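Local coordinates for protein adenosine deaminase 1 (Arthrobacter aurescens, PDB 3RYS) that probably catalyses the zinc-dependent hydrolytic deamination of adenine to hypoxanthine, releasing ammonium in purine salvage, at residues A[61-64]-A[65-68]; A[81-84]-A[85-89]; A[111-114]-A[115-118]; A[146-149]-A[150-154]. All blocks are in the same frame, centred on the assembly; numbering follows the deposited sequence.

All four contacts are local, each made between neighbouring turns of one helix or at a helix start, within a single adenosine-deaminase domain. Contacts 1, 2 and 3 are partly buried; contact 4 is a surface contact. Contact 1 is the one at the ligand: its aromatic and aliphatic side chains line the adenine pocket. Contact 2, in the middle of helix 76-92, mixes buried side chains with more exposed polar ones and holds no residue of the pocket. Contacts 3 and 4, at the starts of helices 114-125 and 148-160, touch through Leu-114 CD2 and Val-154 CG1 at 4.1 Å. Contact 3 is mostly apolar, whereas contact 4 relies on serine hydroxyls and carboxylates.

Contact 1 of 4, residues A[61-64]-A[65-68]; sequences SFLD and LYYA. With ADE (adenine), chain D.
Tyr-66 N, Tyr-67 N and Ala-68 N donate to the carbonyl oxygens of Phe-62, Leu-63 and Asp-64, the i to i+4 bonds of an alpha-helix, the first nearly straight at 171°. One turn apart, Phe-62 and Tyr-66 cross obliquely, their ring planes at 36° and Phe-62 CZ 3.6 Å from Tyr-66 CD2. Tyr-66 CB lies over one face of the Phe-62 ring, a CH-pi contact 4.0 Å from its centroid. Leu-63 and Tyr-67 run alongside each other, Leu-63 CB 3.7 Å from Tyr-67 CE2. This face of helix 59-69 walls the adenine pocket of a TIM-barrel deaminase, where bulky apolar groups fill the space round the adenine's imidazole edge. Phe-62 turns its edge to the ligand, CE2 3.8 Å from adenine N7, while Leu-63 CD2 comes within 3.6 Å of adenine N9. Tyr-66, its CG anti to the backbone N (chi1 173°), presents a ring face to the C8 edge of the adenine, CZ 3.7 Å from adenine C8. Replacing Tyr-66 by an alanine would probably leave adenine C8 without the ring packed against it and Asp-103 without its hydroxyl partner. Tyr-67 OH bonds Ser-172 OG, and the backbone N of Ser-172 binds adenine.

Contact 2 of 4, residues A[81-84]-A[85-89]; sequences DMTR and AYLER
Thr-83, Arg-84 and Ala-85 carry this stretch of helix, meeting the turns before and after them mainly through the backbone. Thr-83 does most with its side chain. Its CG2 is anti to the backbone N and lies 4.0 Å from Leu-87 CD1, the two side chains running alongside each other. The same rotation (chi1 -50°) keeps OG1 beside the backbone N, from where it bonds back to Phe-79 O. A beta-branched threonine can thereby present a methyl to Leu-87 while its hydroxyl is satisfied within the helix. Thr-83 O accepts Leu-87 N at 3.0 Å in a nearly straight bond (169°). Tyr-86 N makes two weak bonds, to Met-82 O and Thr-83 O, both at 3.3 Å.

Arg-84 O receives Glu-88 N at 3.0 Å. Its side chain runs extended from CG to NE and touches Ala-124 of helix 114-125 and Phe-132 of helix 128-132, a partly exposed place for a long chain with a charged end. Ala-85 N bonds to Asp-81 O at 3.0 Å, and its CB lies 3.5 Å from Asp-81 O, as follows from the helix geometry.

On the inner side Tyr-86 touches Ala-98 and Ile-100 and reaches Glu-17 OE1 with its hydroxyl. Helix 76-92 thus packs against strand 95-102, which follows it in the chain, as the outer helices of a TIM barrel cover its parallel strands.

Contact 3 of 4, residues A[111-114]-A[115-118]; sequences GVAL and ETCV
The flat groups here are peptide carbonyls, and that of Ala-113 meets Cys-117 N in its own plane, at 3.2 Å and with an N-H...O angle of 164°. The same oxygen takes a second, weak bond from Thr-116 N at 3.0 Å. Leu-114 O accepts Val-118 N at 2.9 Å. The carboxylate of Glu-115 leads away from this turn and bonds Asn-119 ND2 through OE2, one turn farther along.

Ala-113 is the N-cap of helix 114-125. Being alanine, it has no side-chain oxygen to offer as a cap. Just before it, Val-112 and Thr-116 cross at about a right angle: Val-112 CG1, anti to the backbone N (chi1 -179°), is 3.7 Å from both CB and CG2 of Thr-116. The methyl of Thr-116 faces the valine. Cys-117 SG stands between its backbone N and carbonyl carbon, 3.6 Å from Leu-114 O, a position that a small, unbranched thiol can take. Leu-114 CD2 touches Val-118 CG2 only loosely, at 4.4 Å; its branched apolar end suits a place where it meets Val-154, Gln-157 and Leu-158 of helix 148-160 and Pro-104 and Thr-108 of helix 104-108.

Gly-111 ends the preceding helix in a Schellman motif; at its positive phi of 91° a CB would press on the carbonyl oxygen before it. Val-112 of the linking loop, with Thr-116 and Cys-117 of helix 114-125, packs on Phe-79 of helix 76-92, while Val-118 joins Leu-114 in reaching Leu-158 of helix 148-160.

Contact 4 of 4, residues A[146-149]-A[150-154]; sequences MSED and SALEV
Two serine hydroxyls make the side-chain hydrogen bond of this helix start: Ser-147 OG and Ser-150 OG lie 2.8 Å apart, and either could donate. Both torsions hold OG between the backbone N and the carbonyl carbon (chi1 71° and 56°), which turns the two oxygens toward each other. Ser-147 is the N-cap and Ser-150 stands three residues on, so the bond spans the first turn. Serine suits both places, being short enough to fold back over its own backbone.

Among the backbone bonds, Leu-152 N to Glu-148 O is 2.8 Å and Glu-153 N to Asp-149 O is 3.0 Å. Ala-151 N reaches Ser-147 O only weakly, at 3.4 Å, where the helix is just beginning.

The apolar contact is between Glu-148 and Leu-152, which lie alongside each other one turn apart, Glu-148 CG 3.7 Å from Leu-152 CD1. The glutamate thus lends its methylene to the leucine. Ala-151, small and buried, lets Leu-185 come close.

Charge is the last element. The extended chain of Glu-148 carries its carboxylate to helix 183-191, where OE1 is paired with Arg-184 in a salt bridge and OE2 accepts Leu-185 N. Asp-149 also occupies the first turn, where a negative group probably interacts favourably with the helix dipole. The arrangement is that of an N-capped helix in a beta-alpha-beta unit: helix 148-160 connects the parallel strands 135-143 and 167-171 on the outside of the TIM barrel.

Contact 1 of 4, residues A[61-64]-A[65-68]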
# COMPACT_ATOMS: atom_id res chain seq x y z
N SER A 61 12.37 -10.02 -7.70
CA SER A 61 13.67 -9.50 -7.29
C SER A 61 13.50 -8.50 -6.15
O SER A 61 14.34 -8.42 -5.25
CB SER A 61 14.39 -8.83 -8.47
OG SER A 61 13.75 -7.63 -8.86
N PHE A 62 12.40 -7.76 -6.18
CA PHE A 62 12.10 -6.80 -5.13
C PHE A 62 11.71 -7.50 -3.84
O PHE A 62 12.28 -7.22 -2.78
CB PHE A 62 10.97 -5.86 -5.56
CG PHE A 62 10.18 -5.31 -4.42
CD1 PHE A 62 10.71 -4.32 -3.60
CD2 PHE A 62 8.90 -5.77 -4.16
CE1 PHE A 62 9.98 -3.80 -2.54
CE2 PHE A 62 8.17 -5.27 -3.10
CZ PHE A 62 8.71 -4.28 -2.28
N LEU A 63 10.73 -8.40 -3.92
CA LEU A 63 10.28 -9.15 -2.76
C LEU A 63 11.47 -9.76 -2.01
O LEU A 63 11.53 -9.72 -0.78
CB LEU A 63 9.29 -10.24 -3.16
CG LEU A 63 7.88 -9.80 -3.59
CD1 LEU A 63 7.04 -10.99 -4.03
CD2 LEU A 63 7.19 -9.05 -2.47
N ASP A 64 12.43 -10.30 -2.76
CA ASP A 64 13.60 -10.92 -2.13
C ASP A 64 14.31 -9.97 -1.17
O ASP A 64 14.62 -10.34 -0.04
CB ASP A 64 14.57 -11.44 -3.19
CG ASP A 64 14.04 -12.66 -3.92
OD1 ASP A 64 13.16 -13.35 -3.36
OD2 ASP A 64 14.50 -12.93 -5.05
N LEU A 65 14.55 -8.74 -1.61
CA LEU A 65 15.17 -7.74 -0.75
C LEU A 65 14.19 -7.34 0.36
O LEU A 65 14.54 -7.33 1.54
CB LEU A 65 15.59 -6.52 -1.58
CG LEU A 65 16.38 -5.44 -0.83
CD1 LEU A 65 17.73 -5.98 -0.41
CD2 LEU A 65 16.54 -4.20 -1.70
N TYR A 66 12.97 -7.01 -0.05
CA TYR A 66 11.88 -6.64 0.84
C TYR A 66 11.75 -7.59 2.04
O TYR A 66 11.61 -7.14 3.18
CB TYR A 66 10.59 -6.64 0.02
CG TYR A 66 9.29 -6.45 0.77
CD1 TYR A 66 8.45 -7.53 1.00
CD2 TYR A 66 8.87 -5.19 1.19
CE1 TYR A 66 7.24 -7.36 1.66
CE2 TYR A 66 7.67 -5.02 1.84
CZ TYR A 66 6.86 -6.11 2.08
OH TYR A 66 5.65 -5.95 2.73
N TYR A 67 11.81 -8.89 1.78
CA TYR A 67 11.74 -9.89 2.85
C TYR A 67 13.05 -9.99 3.62
O TYR A 67 13.05 -10.14 4.85
CB TYR A 67 11.36 -11.26 2.28
CG TYR A 67 9.94 -11.30 1.77
CD1 TYR A 67 8.89 -10.83 2.54
CD2 TYR A 67 9.65 -11.80 0.51
CE1 TYR A 67 7.60 -10.85 2.09
CE2 TYR A 67 8.35 -11.83 0.04
CZ TYR A 67 7.33 -11.36 0.83
OH TYR A 67 6.03 -11.38 0.38
N ALA A 68 14.17 -9.90 2.91
CA ALA A 68 15.48 -9.99 3.54
C ALA A 68 15.63 -8.92 4.61
O ALA A 68 16.13 -9.18 5.71
CB ALA A 68 16.58 -9.85 2.50
N9 ADE D . 4.50 -6.96 -1.31
C8 ADE D . 4.84 -5.68 -0.97
N7 ADE D . 4.60 -4.79 -1.90
C5 ADE D . 4.06 -5.54 -2.94
C6 ADE D . 3.59 -5.19 -4.22
N6 ADE D . 3.60 -3.94 -4.68
N1 ADE D . 3.12 -6.18 -5.01
C2 ADE D . 3.11 -7.44 -4.53
N3 ADE D . 3.53 -7.89 -3.35
C4 ADE D . 3.99 -6.88 -2.59

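Contact 2 of 4, residues A[81-84]-A[85-89]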
# COMPACT_ATOMS: atom_id res chain seq x y z
N ASP A 81 8.77 1.82 16.06
CA ASP A 81 9.70 2.75 15.43
C ASP A 81 9.47 2.85 13.93
O ASP A 81 9.43 3.95 13.38
CB ASP A 81 11.14 2.32 15.71
CG ASP A 81 11.58 2.65 17.13
OD1 ASP A 81 10.85 3.39 17.82
OD2 ASP A 81 12.67 2.19 17.54
N MET A 82 9.33 1.71 13.26
CA MET A 82 9.16 1.70 11.81
C MET A 82 7.88 2.40 11.39
O MET A 82 7.86 3.14 10.40
CB MET A 82 9.16 0.27 11.27
CG MET A 82 8.61 0.14 9.86
SD MET A 82 8.54 -1.58 9.32
CE MET A 82 7.36 -2.25 10.48
N THR A 83 6.82 2.14 12.15
CA THR A 83 5.50 2.68 11.84
C THR A 83 5.49 4.19 12.04
O THR A 83 4.91 4.93 11.24
CB THR A 83 4.42 2.02 12.71
OG1 THR A 83 4.55 0.60 12.66
CG2 THR A 83 3.03 2.43 12.24
N ARG A 84 6.13 4.65 13.11
CA ARG A 84 6.16 6.07 13.43
C ARG A 84 7.00 6.85 12.43
O ARG A 84 6.71 8.01 12.15
CB ARG A 84 6.68 6.29 14.86
CG ARG A 84 5.58 6.17 15.90
CD ARG A 84 6.09 6.10 17.33
NE ARG A 84 4.97 6.03 18.26
CZ ARG A 84 5.04 5.59 19.51
NH1 ARG A 84 6.20 5.17 20.01
NH2 ARG A 84 3.95 5.56 20.27
N ALA A 85 8.03 6.21 11.90
CA ALA A 85 8.91 6.87 10.95
C ALA A 85 8.16 7.12 9.65
O ALA A 85 8.42 8.10 8.96
CB ALA A 85 10.16 6.03 10.70
N TYR A 86 7.23 6.23 9.33
CA TYR A 86 6.39 6.41 8.16
C TYR A 86 5.31 7.45 8.41
O TYR A 86 5.12 8.36 7.61
CB TYR A 86 5.73 5.09 7.72
CG TYR A 86 4.51 5.34 6.88
CD1 TYR A 86 4.63 5.75 5.56
CD2 TYR A 86 3.23 5.20 7.41
CE1 TYR A 86 3.51 6.01 4.78
CE2 TYR A 86 2.12 5.44 6.64
CZ TYR A 86 2.26 5.85 5.33
OH TYR A 86 1.14 6.09 4.57
N LEU A 87 4.60 7.32 9.53
CA LEU A 87 3.52 8.24 9.85
C LEU A 87 4.03 9.68 9.87
O LEU A 87 3.36 10.60 9.41
CB LEU A 87 2.87 7.88 11.19
CG LEU A 87 2.08 6.57 11.23
CD1 LEU A 87 1.75 6.16 12.67
CD2 LEU A 87 0.81 6.68 10.41
N GLU A 88 5.24 9.86 10.38
CA GLU A 88 5.88 11.17 10.44
C GLU A 88 6.15 11.72 9.04
O GLU A 88 5.80 12.86 8.72
CB GLU A 88 7.18 11.09 11.26
CG GLU A 88 7.95 12.40 11.35
CD GLU A 88 9.34 12.22 11.94
OE1 GLU A 88 9.66 11.11 12.42
OE2 GLU A 88 10.12 13.20 11.94
N ARG A 89 6.77 10.90 8.19
CA ARG A 89 7.08 11.30 6.82
C ARG A 89 5.82 11.44 5.96
O ARG A 89 5.70 12.38 5.17
CB ARG A 89 8.08 10.33 6.19
CG ARG A 89 8.39 10.62 4.73
CD ARG A 89 8.97 12.02 4.53
NE ARG A 89 9.24 12.28 3.11
CZ ARG A 89 8.31 12.63 2.23
NH1 ARG A 89 7.04 12.77 2.61
NH2 ARG A 89 8.63 12.84 0.96

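Contact 3 of 4, residues A[111-114]-A[115-118]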
# COMPACT_ATOMS: atom_id res chain seq x y z
N GLY A 111 9.99 -16.51 13.28
CA GLY A 111 9.94 -16.83 14.69
C GLY A 111 9.47 -15.67 15.56
O GLY A 111 9.44 -15.79 16.78
N VAL A 112 9.10 -14.56 14.93
CA VAL A 112 8.56 -13.41 15.66
C VAL A 112 7.05 -13.60 15.86
O VAL A 112 6.32 -13.82 14.90
CB VAL A 112 8.82 -12.07 14.93
CG1 VAL A 112 8.25 -10.92 15.74
CG2 VAL A 112 10.31 -11.86 14.68
N ALA A 113 6.60 -13.51 17.11
CA ALA A 113 5.20 -13.77 17.43
C ALA A 113 4.23 -12.75 16.82
O ALA A 113 4.60 -11.61 16.56
CB ALA A 113 5.01 -13.83 18.94
N LEU A 114 3.00 -13.18 16.57
CA LEU A 114 1.95 -12.28 16.10
C LEU A 114 1.77 -11.15 17.09
O LEU A 114 1.60 -9.99 16.71
CB LEU A 114 0.62 -13.03 15.96
CG LEU A 114 0.34 -13.72 14.64
CD1 LEU A 114 -0.88 -14.64 14.77
CD2 LEU A 114 0.13 -12.69 13.55
N GLU A 115 1.80 -11.51 18.37
CA GLU A 115 1.69 -10.54 19.45
C GLU A 115 2.69 -9.41 19.23
O GLU A 115 2.35 -8.24 19.36
CB GLU A 115 1.96 -11.23 20.79
CG GLU A 115 1.86 -10.33 22.01
CD GLU A 115 0.45 -10.28 22.58
OE1 GLU A 115 -0.39 -11.11 22.18
OE2 GLU A 115 0.19 -9.40 23.44
N THR A 116 3.92 -9.76 18.87
CA THR A 116 5.00 -8.79 18.71
C THR A 116 4.79 -7.83 17.54
O THR A 116 4.88 -6.61 17.70
CB THR A 116 6.37 -9.47 18.55
OG1 THR A 116 6.64 -10.28 19.70
CG2 THR A 116 7.47 -8.43 18.41
N CYS A 117 4.53 -8.37 16.35
CA CYS A 117 4.38 -7.52 15.17
C CYS A 117 3.09 -6.70 15.20
O CYS A 117 3.10 -5.52 14.88
CB CYS A 117 4.55 -8.30 13.86
SG CYS A 117 3.46 -9.73 13.60
N VAL A 118 1.99 -7.32 15.61
CA VAL A 118 0.71 -6.60 15.72
C VAL A 118 0.76 -5.49 16.77
O VAL A 118 0.40 -4.35 16.48
CB VAL A 118 -0.46 -7.54 16.05
CG1 VAL A 118 -1.75 -6.75 16.17
CG2 VAL A 118 -0.59 -8.62 14.99

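Contact 4 of 4, residues A[146-149]-A[150-154]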
# COMPACT_ATOMS: atom_id res chain seq x y z
N MET A 146 2.21 -18.56 -0.19
CA MET A 146 2.16 -19.56 0.87
C MET A 146 0.77 -20.16 0.85
O MET A 146 -0.13 -19.63 0.18
CB MET A 146 2.46 -18.95 2.23
CG MET A 146 3.88 -18.47 2.41
SD MET A 146 4.23 -18.12 4.14
CE MET A 146 5.81 -17.31 4.01
N SER A 147 0.57 -21.25 1.57
CA SER A 147 -0.69 -21.97 1.49
C SER A 147 -1.85 -21.12 1.99
O SER A 147 -1.66 -20.18 2.75
CB SER A 147 -0.62 -23.29 2.27
OG SER A 147 -0.60 -23.06 3.67
N GLU A 148 -3.06 -21.45 1.53
CA GLU A 148 -4.26 -20.83 2.06
C GLU A 148 -4.50 -21.30 3.49
O GLU A 148 -4.97 -20.54 4.33
CB GLU A 148 -5.48 -21.18 1.20
CG GLU A 148 -6.79 -20.80 1.87
CD GLU A 148 -8.00 -21.00 0.99
OE1 GLU A 148 -8.11 -22.07 0.35
OE2 GLU A 148 -8.86 -20.09 0.93
N ASP A 149 -4.17 -22.55 3.76
CA ASP A 149 -4.45 -23.13 5.07
C ASP A 149 -3.68 -22.43 6.18
O ASP A 149 -4.22 -22.20 7.27
CB ASP A 149 -4.17 -24.64 5.07
CG ASP A 149 -5.22 -25.43 4.30
OD1 ASP A 149 -6.39 -24.98 4.25
OD2 ASP A 149 -4.88 -26.50 3.75
N SER A 150 -2.43 -22.06 5.89
CA SER A 150 -1.63 -21.33 6.86
C SER A 150 -2.14 -19.90 7.02
O SER A 150 -2.06 -19.33 8.10
CB SER A 150 -0.16 -21.33 6.47
OG SER A 150 0.01 -20.82 5.17
N ALA A 151 -2.66 -19.33 5.94
CA ALA A 151 -3.26 -18.00 5.99
C ALA A 151 -4.51 -18.04 6.86
O ALA A 151 -4.78 -17.11 7.63
CB ALA A 151 -3.59 -17.51 4.60
N LEU A 152 -5.27 -19.12 6.74
CA LEU A 152 -6.49 -19.29 7.53
C LEU A 152 -6.17 -19.46 9.01
O LEU A 152 -6.90 -18.96 9.87
CB LEU A 152 -7.32 -20.47 7.01
CG LEU A 152 -8.20 -20.16 5.79
CD1 LEU A 152 -8.60 -21.43 5.05
CD2 LEU A 152 -9.42 -19.35 6.21
N GLU A 153 -5.08 -20.17 9.30
CA GLU A 153 -4.69 -20.37 10.69
C GLU A 153 -4.21 -19.08 11.33
O GLU A 153 -4.52 -18.81 12.48
CB GLU A 153 -3.64 -21.47 10.81
CG GLU A 153 -4.22 -22.87 10.84
CD GLU A 153 -3.18 -23.94 11.08
OE1 GLU A 153 -2.01 -23.59 11.33
OE2 GLU A 153 -3.53 -25.14 11.00
N VAL A 154 -3.44 -18.29 10.58
CA VAL A 154 -2.98 -16.99 11.07
C VAL A 154 -4.17 -16.05 11.30
O VAL A 154 -4.26 -15.37 12.33
CB VAL A 154 -1.98 -16.34 10.10
CG1 VAL A 154 -1.62 -14.93 10.57
CG2 VAL A 154 -0.72 -17.19 9.98